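Local coordinates for protein TBC1 domain family member 22A (Homo sapiens, PDB 2QFZ) that probably acts as a GTPase-activating protein for Rab family small GTPases through its TBC domain, part of a homodimeric protein that also binds 14-3-3 proteins, at residues 303-306 with 307-311. Numbering follows the deposited sequence.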
loop_
_atom_site.group_PDB
_atom_site.type_symbol
_atom_site.label_atom_id
_atom_site.label_comp_id
_atom_site.label_asym_id
_atom_site.label_seq_id
_atom_site.Cartn_x
_atom_site.Cartn_y
_atom_site.Cartn_z
ATOM N N GLN A 303 0.395 11.071 -27.270
ATOM C CA GLN A 303 0.972 11.866 -26.156
ATOM C C GLN A 303 -0.053 12.136 -25.042
ATOM O O GLN A 303 0.245 12.003 -23.857
ATOM C CB GLN A 303 1.525 13.201 -26.696
ATOM C CG GLN A 303 2.312 14.061 -25.687
ATOM C CD GLN A 303 2.475 15.539 -26.152
ATOM O OE1 GLN A 303 2.041 15.927 -27.250
ATOM N NE2 GLN A 303 3.106 16.354 -25.300
ATOM N N GLU A 304 -1.250 12.547 -25.432
ATOM C CA GLU A 304 -2.322 12.812 -24.478
ATOM C C GLU A 304 -2.899 11.539 -23.895
ATOM O O GLU A 304 -3.363 11.564 -22.770
ATOM C CB GLU A 304 -3.444 13.639 -25.132
ATOM C CG GLU A 304 -3.054 15.059 -25.459
ATOM C CD GLU A 304 -4.246 15.947 -25.854
ATOM O OE1 GLU A 304 -4.078 17.170 -25.938
ATOM O OE2 GLU A 304 -5.352 15.436 -26.080
ATOM N N LEU A 305 -2.902 10.441 -24.671
ATOM C CA LEU A 305 -3.348 9.131 -24.181
ATOM C C LEU A 305 -2.466 8.617 -23.026
ATOM O O LEU A 305 -2.961 8.263 -21.954
ATOM C CB LEU A 305 -3.357 8.088 -25.299
ATOM C CG LEU A 305 -3.843 6.691 -24.890
ATOM C CD1 LEU A 305 -5.176 6.732 -24.149
ATOM C CD2 LEU A 305 -3.909 5.709 -26.121
ATOM N N LEU A 306 -1.168 8.580 -23.268
ATOM C CA LEU A 306 -0.209 8.271 -22.214
ATOM C C LEU A 306 -0.308 9.262 -21.005
ATOM O O LEU A 306 -0.357 8.821 -19.883
ATOM C CB LEU A 306 1.224 8.179 -22.797
ATOM C CG LEU A 306 2.344 7.783 -21.831
ATOM C CD1 LEU A 306 1.928 6.544 -20.991
ATOM C CD2 LEU A 306 3.612 7.541 -22.541
ATOM N N LEU A 307 -0.398 10.571 -21.246
ATOM C CA LEU A 307 -0.574 11.564 -20.156
ATOM C C LEU A 307 -1.763 11.310 -19.272
ATOM O O LEU A 307 -1.641 11.444 -18.074
ATOM C CB LEU A 307 -0.669 13.004 -20.661
ATOM C CG LEU A 307 0.680 13.564 -21.131
ATOM C CD1 LEU A 307 0.423 14.625 -22.214
ATOM C CD2 LEU A 307 1.542 14.127 -19.975
ATOM N N PHE A 308 -2.894 10.962 -19.889
ATOM C CA PHE A 308 -4.151 10.629 -19.218
ATOM C C PHE A 308 -3.994 9.370 -18.327
ATOM O O PHE A 308 -4.380 9.375 -17.174
ATOM C CB PHE A 308 -5.257 10.393 -20.281
ATOM C CG PHE A 308 -6.587 10.029 -19.704
ATOM C CD1 PHE A 308 -7.355 10.980 -19.028
ATOM C CD2 PHE A 308 -7.099 8.737 -19.841
ATOM C CE1 PHE A 308 -8.590 10.645 -18.485
ATOM C CE2 PHE A 308 -8.336 8.398 -19.284
ATOM C CZ PHE A 308 -9.089 9.385 -18.616
ATOM N N LEU A 309 -3.418 8.304 -18.885
ATOM C CA LEU A 309 -3.256 7.029 -18.169
ATOM C C LEU A 309 -2.314 7.190 -16.959
ATOM O O LEU A 309 -2.423 6.452 -15.968
ATOM C CB LEU A 309 -2.713 5.959 -19.103
ATOM C CG LEU A 309 -3.668 5.369 -20.154
ATOM C CD1 LEU A 309 -2.940 4.526 -21.223
ATOM C CD2 LEU A 309 -4.715 4.528 -19.470
ATOM N N GLN A 310 -1.390 8.143 -17.081
ATOM C CA GLN A 310 -0.429 8.470 -16.042
ATOM C C GLN A 310 -0.978 9.492 -15.079
ATOM O O GLN A 310 -0.335 9.783 -14.099
ATOM C CB GLN A 310 0.856 9.019 -16.666
ATOM C CG GLN A 310 1.715 8.016 -17.325
ATOM C CD GLN A 310 2.949 8.620 -17.995
ATOM O OE1 GLN A 310 2.973 9.802 -18.342
ATOM N NE2 GLN A 310 3.971 7.791 -18.203
ATOM N N ASN A 311 -2.152 10.065 -15.373
ATOM C CA ASN A 311 -2.725 11.154 -14.566
ATOM C C ASN A 311 -4.230 11.034 -14.492
ATOM O O ASN A 311 -4.948 11.973 -14.798
ATOM C CB ASN A 311 -2.370 12.516 -15.157
ATOM C CG ASN A 311 -0.875 12.801 -15.141
ATOM O OD1 ASN A 311 -0.338 13.302 -14.146
ATOM N ND2 ASN A 311 -0.204 12.539 -16.262
#
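L306 lays its CD1 methyl against the side-chain amide of Q310, 3.7 Å from NE2, an i to i+4 overlap near the C-terminal end of helix 302-309 in the all-helical Rab-GAP TBC domain. It illustrates how one amide group can take a methyl contact and a polar bond together. With CG anti to the carbonyl carbon (chi1 -74°), the extended Q310 chain passes close to the L306 carbonyl and across the leucine, while NE2 hydrogen-bonds to the Q244 carbonyl oxygen on helix 242-251. With an alanine in place of Q310, the Q244 carbonyl is likely to lose this donor and L306 the group against its CD1 methyl. On the inward face, L305 and L309 meet through their CD1 methyls at 4.3 Å; H234 and L235 of helix 229-237 pack against L305 and L309 respectively, and F245 covers L306, L309 and Q310. On the exposed side, L307 and Q303 lie side by side, pointing the same way, with L307 CD1 4.0 Å from Q303 CG. Four backbone bonds tie the two segments, the last from Q310 N to L306 O, the most bent at 144°. N311 turns back: its ND2 donates to L307 O at 2.6 Å, nearly straight and on a lone pair in the carbonyl plane.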